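Local coordinates for protein aminoglycoside phosphotransferase (PDB 6EF6) that phosphorylates (S)-1-amino-2-propanol, serving as the aminopropanol kinase of a microcompartment for aminoacetone utilization, at residues P185-W190 against R311-A316; F258-Y263 against P304-L309. All blocks are in the same frame, centred on the assembly; numbering follows the deposited sequence.

Contact 1: residues P185-W190 against R311-A316; sequences PRWGRW and RLLLLA. With JFN ((2R)-1-methoxypropan-2-amine), chain C.
Two tryptophans of a loop, W187 and W190, grip one side of helix 303-320 in a buried contact made largely by apolar side chains against helix and loop backbone, with A316 of the helix between them. No direct hydrogen bond crosses from 185-190 to 311-316. The CA atoms of W190 and A316 come within 3.8 Å. Beside this close approach the A316 methyl packs on the loop backbone, its CB 3.4 Å from G188 O and also against W190 N. W190 then swings its indole alongside L312: CG sits between its own backbone N and carbonyl carbon (chi1 61°), and L312 CD2 stands over the face of the five-membered ring in a CH-pi contact, 4.0 Å from the centroid and only 8° off the normal. The ring's NE1 is bonded to Q208 of helix 198-218, which helps to hold the ring's orientation.

Such packing belongs to the helix-rich C-terminal lobe of the aminoglycoside phosphotransferase fold, akin to that of protein kinases, and here it also builds a ligand site. A type I turn, P185 to G188, delivers W187, whose ring meets the helix by its edge: L313 O lies near the ring plane, 3.5 Å from CE3, while CB of L313 touches the same end of the indole. CZ3 rests against L314 CD2. Beyond them is the bound (2R)-1-methoxypropan-2-amine, its methyl C15 approaching the indole obliquely at 3.2 Å from W187 CH2. NE1 of W187 bonds Y75 OH, and E53, R310 and W317 complete this pocket. The carbonyls W187 O and A316 O are neighbouring acceptors that cannot bond each other; S320 OG serves the former. A water joins the latter to the loop, donating to R189 O at 2.8 Å and to A316 O at 3.0 Å.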
ATOM      1  N   PRO A 185      -2.820 -11.651  12.704  1.00 20.06           N
ATOM      2  CA  PRO A 185      -1.905 -10.953  11.768  1.00 20.52           C
ATOM      3  C   PRO A 185      -2.264 -11.252  10.319  1.00 22.63           C
ATOM      4  O   PRO A 185      -2.238 -12.402   9.885  1.00 23.66           O
ATOM      5  CB  PRO A 185      -0.528 -11.533  12.129  1.00 21.25           C
ATOM      6  CG  PRO A 185      -0.855 -12.897  12.698  1.00 21.77           C
ATOM      7  CD  PRO A 185      -2.155 -12.780  13.388  1.00 21.78           C
ATOM      8  N   ARG A 186      -2.540 -10.205   9.543  1.00 19.82           N
ATOM      9  CA  ARG A 186      -3.102 -10.420   8.207  1.00 19.54           C
ATOM     10  C   ARG A 186      -2.097 -11.052   7.264  1.00 18.77           C
ATOM     11  O   ARG A 186      -2.512 -11.828   6.378  1.00 21.00           O
ATOM     12  CB  ARG A 186      -3.527  -9.059   7.659  1.00 19.49           C
ATOM     13  CG  ARG A 186      -4.232  -9.162   6.297  1.00 22.49           C
ATOM     14  CD  ARG A 186      -5.042  -7.890   5.988  1.00 21.29           C
ATOM     15  NE  ARG A 186      -6.093  -7.622   6.982  1.00 22.03           N
ATOM     16  CZ  ARG A 186      -6.114  -6.592   7.817  1.00 19.59           C
ATOM     17  NH1 ARG A 186      -5.195  -5.649   7.808  1.00 19.05           N
ATOM     18  NH2 ARG A 186      -7.092  -6.537   8.684  1.00 21.50           N
ATOM     19  N   TRP A 187      -0.806 -10.755   7.433  1.00 18.30           N
ATOM     20  CA  TRP A 187       0.233 -11.310   6.574  1.00 19.61           C
ATOM     21  C   TRP A 187       1.054 -12.373   7.293  1.00 19.43           C
ATOM     22  O   TRP A 187       2.147 -12.733   6.837  1.00 22.90           O
ATOM     23  CB  TRP A 187       1.097 -10.192   6.011  1.00 20.52           C
ATOM     24  CG  TRP A 187       0.371  -9.229   5.081  1.00 20.22           C
ATOM     25  CD1 TRP A 187      -0.828  -9.422   4.438  1.00 25.52           C
ATOM     26  CD2 TRP A 187       0.844  -7.949   4.687  1.00 17.09           C
ATOM     27  NE1 TRP A 187      -1.128  -8.301   3.674  1.00 22.86           N
ATOM     28  CE2 TRP A 187      -0.108  -7.408   3.784  1.00 20.63           C
ATOM     29  CE3 TRP A 187       1.991  -7.212   4.972  1.00 18.47           C
ATOM     30  CZ2 TRP A 187       0.038  -6.166   3.227  1.00 20.03           C
ATOM     31  CZ3 TRP A 187       2.145  -5.980   4.403  1.00 19.59           C
ATOM     32  CH2 TRP A 187       1.152  -5.462   3.539  1.00 21.30           C
ATOM     33  N   GLY A 188       0.507 -12.923   8.360  1.00 18.28           N
ATOM     34  CA  GLY A 188       1.192 -13.962   9.116  1.00 19.16           C
ATOM     35  C   GLY A 188       2.178 -13.379  10.120  1.00 16.53           C
ATOM     36  O   GLY A 188       2.260 -12.189  10.351  1.00 16.90           O
ATOM     37  N   ARG A 189       2.953 -14.281  10.720  1.00 17.33           N
ATOM     38  CA  ARG A 189       3.891 -13.917  11.787  1.00 16.13           C
ATOM     39  C   ARG A 189       5.277 -13.671  11.216  1.00 16.36           C
ATOM     40  O   ARG A 189       5.829 -14.560  10.550  1.00 18.21           O
ATOM     41  CB  ARG A 189       3.983 -15.066  12.800  1.00 18.99           C
ATOM     42  CG  ARG A 189       2.698 -15.277  13.634  1.00 19.98           C
ATOM     43  CD  ARG A 189       2.718 -16.474  14.604  1.00 29.89           C
ATOM     44  NE  ARG A 189       3.880 -16.597  15.498  1.00 32.75           N
ATOM     45  CZ  ARG A 189       4.048 -15.947  16.646  1.00 41.30           C
ATOM     46  NH1 ARG A 189       3.135 -15.076  17.088  1.00 44.90           N
ATOM     47  NH2 ARG A 189       5.146 -16.184  17.349  1.00 32.48           N
ATOM     48  N   TRP A 190       5.867 -12.520  11.531  1.00 14.58           N
ATOM     49  CA  TRP A 190       7.265 -12.296  11.126  1.00 14.60           C
ATOM     50  C   TRP A 190       8.184 -13.306  11.776  1.00 15.05           C
ATOM     51  O   TRP A 190       9.226 -13.693  11.205  1.00 15.61           O
ATOM     52  CB  TRP A 190       7.699 -10.857  11.450  1.00 13.95           C
ATOM     53  CG  TRP A 190       7.651 -10.505  12.914  1.00 12.44           C
ATOM     54  CD1 TRP A 190       6.641  -9.844  13.567  1.00 13.27           C
ATOM     55  CD2 TRP A 190       8.616 -10.806  13.929  1.00 12.13           C
ATOM     56  NE1 TRP A 190       6.933  -9.739  14.904  1.00 14.02           N
ATOM     57  CE2 TRP A 190       8.153 -10.308  15.152  1.00 13.50           C
ATOM     58  CE3 TRP A 190       9.846 -11.483  13.893  1.00 13.13           C
ATOM     59  CZ2 TRP A 190       8.831 -10.474  16.336  1.00 14.39           C
ATOM     60  CZ3 TRP A 190      10.539 -11.647  15.033  1.00 15.16           C
ATOM     61  CH2 TRP A 190      10.042 -11.150  16.256  1.00 13.83           C
ATOM     62  N   ARG A 311       8.488  -2.606   8.437  1.00 11.72           N
ATOM     63  CA  ARG A 311       9.539  -3.601   8.282  1.00 11.20           C
ATOM     64  C   ARG A 311       9.102  -4.969   8.772  1.00 12.73           C
ATOM     65  O   ARG A 311       9.301  -5.971   8.093  1.00 12.55           O
ATOM     66  CB  ARG A 311      10.760  -3.165   9.047  1.00 11.29           C
ATOM     67  CG  ARG A 311      12.012  -4.017   8.790  1.00 12.36           C
ATOM     68  CD  ARG A 311      12.623  -3.733   7.409  1.00 13.30           C
ATOM     69  NE  ARG A 311      13.797  -4.566   7.155  1.00 12.95           N
ATOM     70  CZ  ARG A 311      14.711  -4.355   6.217  1.00 12.36           C
ATOM     71  NH1 ARG A 311      14.605  -3.271   5.453  1.00 13.29           N
ATOM     72  NH2 ARG A 311      15.727  -5.156   6.082  1.00 14.09           N
ATOM     73  N   LEU A 312       8.498  -5.049   9.972  1.00 12.17           N
ATOM     74  CA  LEU A 312       8.059  -6.340  10.503  1.00 12.65           C
ATOM     75  C   LEU A 312       6.959  -6.917   9.647  1.00 12.69           C
ATOM     76  O   LEU A 312       6.911  -8.114   9.425  1.00 14.13           O
ATOM     77  CB  LEU A 312       7.619  -6.218  11.963  1.00 15.43           C
ATOM     78  CG  LEU A 312       8.710  -5.895  12.971  1.00 14.56           C
ATOM     79  CD1 LEU A 312       8.065  -5.768  14.387  1.00 19.03           C
ATOM     80  CD2 LEU A 312       9.736  -6.987  12.957  1.00 17.27           C
ATOM     81  N   LEU A 313       6.010  -6.067   9.225  1.00 12.81           N
ATOM     82  CA  LEU A 313       4.965  -6.533   8.346  1.00 13.01           C
ATOM     83  C   LEU A 313       5.497  -7.137   7.060  1.00 13.67           C
ATOM     84  O   LEU A 313       4.979  -8.142   6.577  1.00 14.23           O
ATOM     85  CB  LEU A 313       3.956  -5.440   8.060  1.00 13.61           C
ATOM     86  CG  LEU A 313       2.922  -5.201   9.127  1.00 14.94           C
ATOM     87  CD1 LEU A 313       2.296  -3.825   8.955  1.00 17.39           C
ATOM     88  CD2 LEU A 313       1.839  -6.306   9.161  1.00 18.96           C
ATOM     89  N   LEU A 314       6.456  -6.452   6.428  1.00 13.24           N
ATOM     90  CA  LEU A 314       7.025  -6.961   5.185  1.00 12.94           C
ATOM     91  C   LEU A 314       7.878  -8.196   5.387  1.00 13.89           C
ATOM     92  O   LEU A 314       7.947  -9.045   4.500  1.00 14.66           O
ATOM     93  CB  LEU A 314       7.792  -5.853   4.454  1.00 12.72           C
ATOM     94  CG  LEU A 314       6.917  -4.704   3.946  1.00 14.18           C
ATOM     95  CD1 LEU A 314       7.818  -3.659   3.303  1.00 14.85           C
ATOM     96  CD2 LEU A 314       5.857  -5.179   2.991  1.00 15.78           C
ATOM     97  N   LEU A 315       8.506  -8.328   6.551  1.00 13.18           N
ATOM     98  CA  LEU A 315       9.202  -9.571   6.869  1.00 13.86           C
ATOM     99  C   LEU A 315       8.214 -10.739   7.010  1.00 14.09           C
ATOM    100  O   LEU A 315       8.452 -11.811   6.475  1.00 15.96           O
ATOM    101  CB  LEU A 315       9.978  -9.345   8.169  1.00 14.89           C
ATOM    102  CG  LEU A 315      10.804 -10.517   8.704  1.00 13.89           C
ATOM    103  CD1 LEU A 315      11.817 -11.063   7.697  1.00 16.06           C
ATOM    104  CD2 LEU A 315      11.540 -10.085   9.979  1.00 14.38           C
ATOM    105  N   ALA A 316       7.059 -10.470   7.639  1.00 14.50           N
ATOM    106  CA  ALA A 316       5.997 -11.473   7.679  1.00 15.84           C
ATOM    107  C   ALA A 316       5.525 -11.819   6.277  1.00 15.59           C
ATOM    108  O   ALA A 316       5.373 -12.996   5.944  1.00 19.25           O
ATOM    109  CB  ALA A 316       4.854 -10.923   8.507  1.00 18.34           C
TER
HETATM  110  C07 JFN C 402       4.979  -6.805  -2.997  1.00 58.58           C
HETATM  111  C08 JFN C 402       2.824  -6.374  -0.014  1.00 54.73           C
HETATM  112  C09 JFN C 402       3.800  -6.086  -1.146  1.00 57.41           C
HETATM  113  C15 JFN C 402       2.437  -5.064   0.652  1.00 48.85           C
HETATM  114  N04 JFN C 402       1.595  -6.930  -0.535  1.00 57.48           N
HETATM  115  O02 JFN C 402       4.371  -7.180  -1.783  1.00 68.66           O
HETATM  116  O   HOH W   1       6.047 -15.171   7.834  1.00 28.67           O

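Contact 2: residues F258-Y263 against P304-L309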
ATOM      1  N   PHE A 258      -8.433   1.227   7.982  1.00 18.73           N
ATOM      2  CA  PHE A 258      -8.225   2.077   9.145  1.00 18.00           C
ATOM      3  C   PHE A 258      -6.875   1.777   9.728  1.00 18.61           C
ATOM      4  O   PHE A 258      -6.529   0.620   9.891  1.00 21.22           O
ATOM      5  CB  PHE A 258      -9.387   1.875  10.122  1.00 19.01           C
ATOM      6  CG  PHE A 258     -10.689   2.296   9.531  1.00 20.32           C
ATOM      7  CD1 PHE A 258     -11.029   3.639   9.454  1.00 22.66           C
ATOM      8  CD2 PHE A 258     -11.546   1.358   8.979  1.00 23.13           C
ATOM      9  CE1 PHE A 258     -12.232   4.036   8.895  1.00 23.99           C
ATOM     10  CE2 PHE A 258     -12.752   1.770   8.393  1.00 25.88           C
ATOM     11  CZ  PHE A 258     -13.071   3.117   8.352  1.00 27.36           C
ATOM     12  N   GLY A 259      -6.125   2.800  10.062  1.00 15.67           N
ATOM     13  CA  GLY A 259      -4.794   2.626  10.617  1.00 15.65           C
ATOM     14  C   GLY A 259      -4.224   3.955  11.066  1.00 14.78           C
ATOM     15  O   GLY A 259      -4.906   4.974  10.982  1.00 15.57           O
ATOM     16  N   TRP A 260      -2.992   3.942  11.571  1.00 14.42           N
ATOM     17  CA  TRP A 260      -2.358   5.213  11.921  1.00 14.79           C
ATOM     18  C   TRP A 260      -2.017   6.016  10.689  1.00 13.99           C
ATOM     19  O   TRP A 260      -1.378   5.476   9.774  1.00 13.84           O
ATOM     20  CB  TRP A 260      -1.141   4.996  12.812  1.00 14.44           C
ATOM     21  CG  TRP A 260      -1.468   4.499  14.193  1.00 14.05           C
ATOM     22  CD1 TRP A 260      -1.864   5.272  15.253  1.00 15.13           C
ATOM     23  CD2 TRP A 260      -1.512   3.147  14.668  1.00 15.80           C
ATOM     24  NE1 TRP A 260      -2.127   4.507  16.344  1.00 16.20           N
ATOM     25  CE2 TRP A 260      -1.909   3.194  16.025  1.00 16.86           C
ATOM     26  CE3 TRP A 260      -1.176   1.903  14.099  1.00 15.91           C
ATOM     27  CZ2 TRP A 260      -2.069   2.063  16.805  1.00 16.67           C
ATOM     28  CZ3 TRP A 260      -1.353   0.769  14.899  1.00 17.65           C
ATOM     29  CH2 TRP A 260      -1.743   0.872  16.241  1.00 18.72           C
ATOM     30  N   TYR A 261      -2.359   7.307  10.685  1.00 13.67           N
ATOM     31  CA  TYR A 261      -2.012   8.131   9.525  1.00 13.68           C
ATOM     32  C   TYR A 261      -0.537   8.001   9.148  1.00 14.09           C
ATOM     33  O   TYR A 261      -0.191   7.851   7.970  1.00 14.09           O
ATOM     34  CB  TYR A 261      -2.398   9.604   9.744  1.00 15.38           C
ATOM     35  CG  TYR A 261      -3.888   9.830   9.760  1.00 16.78           C
ATOM     36  CD1 TYR A 261      -4.665   9.558   8.665  1.00 19.03           C
ATOM     37  CD2 TYR A 261      -4.523  10.255  10.888  1.00 17.30           C
ATOM     38  CE1 TYR A 261      -6.062   9.758   8.699  1.00 20.63           C
ATOM     39  CE2 TYR A 261      -5.893  10.453  10.944  1.00 20.61           C
ATOM     40  CZ  TYR A 261      -6.651  10.164   9.830  1.00 19.77           C
ATOM     41  OH  TYR A 261      -8.034  10.383   9.899  1.00 25.13           O
ATOM     42  N   PHE A 262       0.359   8.103  10.126  1.00 13.29           N
ATOM     43  CA  PHE A 262       1.785   8.086   9.818  1.00 13.57           C
ATOM     44  C   PHE A 262       2.354   6.711   9.521  1.00 13.01           C
ATOM     45  O   PHE A 262       3.509   6.608   9.077  1.00 13.88           O
ATOM     46  CB  PHE A 262       2.545   8.986  10.794  1.00 13.99           C
ATOM     47  CG  PHE A 262       2.152  10.415  10.590  1.00 14.42           C
ATOM     48  CD1 PHE A 262       2.598  11.059   9.435  1.00 14.93           C
ATOM     49  CD2 PHE A 262       1.310  11.097  11.416  1.00 15.96           C
ATOM     50  CE1 PHE A 262       2.204  12.345   9.151  1.00 15.65           C
ATOM     51  CE2 PHE A 262       0.895  12.379  11.111  1.00 18.01           C
ATOM     52  CZ  PHE A 262       1.351  12.988   9.994  1.00 15.30           C
ATOM     53  N   TYR A 263       1.560   5.641   9.653  1.00 12.91           N
ATOM     54  CA  TYR A 263       1.982   4.387   9.055  1.00 12.43           C
ATOM     55  C   TYR A 263       2.185   4.546   7.559  1.00 12.57           C
ATOM     56  O   TYR A 263       3.019   3.858   6.986  1.00 11.96           O
ATOM     57  CB  TYR A 263       0.939   3.306   9.390  1.00 13.77           C
ATOM     58  CG  TYR A 263       1.160   1.988   8.674  1.00 13.25           C
ATOM     59  CD1 TYR A 263       2.313   1.222   8.853  1.00 13.42           C
ATOM     60  CD2 TYR A 263       0.227   1.509   7.788  1.00 14.46           C
ATOM     61  CE1 TYR A 263       2.520   0.051   8.173  1.00 13.50           C
ATOM     62  CE2 TYR A 263       0.415   0.297   7.097  1.00 14.98           C
ATOM     63  CZ  TYR A 263       1.570  -0.404   7.303  1.00 13.22           C
ATOM     64  OH  TYR A 263       1.762  -1.584   6.626  1.00 15.57           O
ATOM     65  N   PRO A 304      10.013   6.817  12.986  1.00 13.86           N
ATOM     66  CA  PRO A 304      10.835   5.592  13.038  1.00 14.12           C
ATOM     67  C   PRO A 304      10.025   4.386  13.487  1.00 14.17           C
ATOM     68  O   PRO A 304      10.209   3.263  12.950  1.00 14.03           O
ATOM     69  CB  PRO A 304      11.968   5.969  13.986  1.00 17.66           C
ATOM     70  CG  PRO A 304      12.050   7.478  13.909  1.00 18.88           C
ATOM     71  CD  PRO A 304      10.608   7.921  13.737  1.00 15.81           C
ATOM     72  N   SER A 305       9.107   4.565  14.453  1.00 13.83           N
ATOM     73  CA  SER A 305       8.232   3.482  14.861  1.00 12.34           C
ATOM     74  C   SER A 305       7.426   2.950  13.686  1.00 12.79           C
ATOM     75  O   SER A 305       7.259   1.727  13.543  1.00 13.11           O
ATOM     76  CB  SER A 305       7.278   3.955  15.946  1.00 13.46           C
ATOM     77  OG  SER A 305       7.898   4.125  17.212  1.00 15.62           O
ATOM     78  N   PHE A 306       6.887   3.822  12.843  1.00 12.37           N
ATOM     79  CA  PHE A 306       6.105   3.373  11.714  1.00 11.72           C
ATOM     80  C   PHE A 306       6.927   2.694  10.642  1.00 11.79           C
ATOM     81  O   PHE A 306       6.431   1.801   9.958  1.00 12.14           O
ATOM     82  CB  PHE A 306       5.235   4.517  11.144  1.00 12.48           C
ATOM     83  CG  PHE A 306       4.088   4.869  12.082  1.00 12.93           C
ATOM     84  CD1 PHE A 306       3.203   3.870  12.488  1.00 13.17           C
ATOM     85  CD2 PHE A 306       3.965   6.112  12.664  1.00 13.14           C
ATOM     86  CE1 PHE A 306       2.174   4.113  13.380  1.00 14.09           C
ATOM     87  CE2 PHE A 306       2.893   6.386  13.600  1.00 13.69           C
ATOM     88  CZ  PHE A 306       2.044   5.356  13.973  1.00 14.51           C
ATOM     89  N   VAL A 307       8.156   3.152  10.435  1.00 11.88           N
ATOM     90  CA  VAL A 307       9.080   2.429   9.557  1.00 11.65           C
ATOM     91  C   VAL A 307       9.287   1.013  10.084  1.00 11.74           C
ATOM     92  O   VAL A 307       9.277   0.048   9.311  1.00 11.96           O
ATOM     93  CB  VAL A 307      10.409   3.205   9.365  1.00 11.74           C
ATOM     94  CG1 VAL A 307      11.393   2.382   8.579  1.00 11.98           C
ATOM     95  CG2 VAL A 307      10.171   4.540   8.712  1.00 13.26           C
ATOM     96  N   PHE A 308       9.539   0.884  11.376  1.00 12.11           N
ATOM     97  CA  PHE A 308       9.784  -0.429  11.975  1.00 12.47           C
ATOM     98  C   PHE A 308       8.549  -1.335  11.927  1.00 12.12           C
ATOM     99  O   PHE A 308       8.660  -2.522  11.635  1.00 13.13           O
ATOM    100  CB  PHE A 308      10.360  -0.284  13.371  1.00 12.03           C
ATOM    101  CG  PHE A 308      10.872  -1.594  13.899  1.00 12.74           C
ATOM    102  CD1 PHE A 308      11.971  -2.211  13.309  1.00 15.04           C
ATOM    103  CD2 PHE A 308      10.255  -2.276  14.937  1.00 14.57           C
ATOM    104  CE1 PHE A 308      12.401  -3.441  13.754  1.00 16.37           C
ATOM    105  CE2 PHE A 308      10.738  -3.507  15.382  1.00 16.12           C
ATOM    106  CZ  PHE A 308      11.799  -4.069  14.783  1.00 15.46           C
ATOM    107  N   LEU A 309       7.363  -0.761  12.111  1.00 12.84           N
ATOM    108  CA  LEU A 309       6.119  -1.523  11.938  1.00 12.67           C
ATOM    109  C   LEU A 309       6.027  -2.070  10.520  1.00 12.19           C
ATOM    110  O   LEU A 309       5.730  -3.255  10.300  1.00 13.33           O
ATOM    111  CB  LEU A 309       4.914  -0.608  12.246  1.00 13.14           C
ATOM    112  CG  LEU A 309       3.540  -1.234  12.037  1.00 12.97           C
ATOM    113  CD1 LEU A 309       3.324  -2.518  12.775  1.00 14.68           C
ATOM    114  CD2 LEU A 309       2.414  -0.252  12.363  1.00 15.15           C
TER
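F306 drives its ring from helix 303-320 into the bend made by W260, F262 and Y263, and the contacts sort into three kinds. The first is side chain against backbone. Y263 N lies 3.6 Å above one face of the F306 ring, offset toward the rim, with F262 C over the same face. Y263 N already donates to W260 O within its own segment, at 2.9 Å, closing the bend, so the phenyl ring lies against an already satisfied peptide. F262 O comes 3.4 Å from F306 CB, while F306 O in turn meets the edge of the Y263 ring near its plane.

The second kind is aromatic and aliphatic carbon. F306 presents its far end to W260, where CZ is 3.4 Å from W260 CB; the phenyl and the indole's five-membered ring meet obliquely, their planes inclined by 39°. CB of F262 presses on F306 CD2, along the CD2–CE2 side of the ring. One turn along the helix, L309 brings CD2 to 3.8 Å from Y263 CD1, the two side chains crossing at about a right angle. Y263 carries its ring across to L309 because CG stands opposite the backbone N (chi1 172°).

Polar ends are settled outside the two segments: W260 NE1 bonds G219 O, and Y263 OH bonds R310, just beyond 304-309. L215 of helix 198-218 also touches F306. The segment 258-263 follows D252, which with D231 binds sodium, and leads into helix 263-268. Its aromatic seat thus joins, within the C-terminal helical lobe of a kinase-like phosphotransferase, the chain just past the metal-binding aspartate to helix 303-320.

In the fold
Contacts 1 and 2 draw on successive parts of helix 303-320, and their centres lie about 14 Å apart. They meet directly where L313 CD1 of contact 1 packs 3.3 Å from Y263 OH of contact 2. R310, between the two helical segments, connects them chemically: it bonds that same hydroxyl and belongs to the amine pocket that W187 helps to line. Through W187, contact 1 supplies part of the pocket's first shell. Contact 2 lies one layer further out, the nearest atoms of the Y263 side chain and the ligand being about 7 Å apart. Between nearest atoms, the W187 side chain is about 7 Å from a sodium ion and about 13 Å from the benzoic acid.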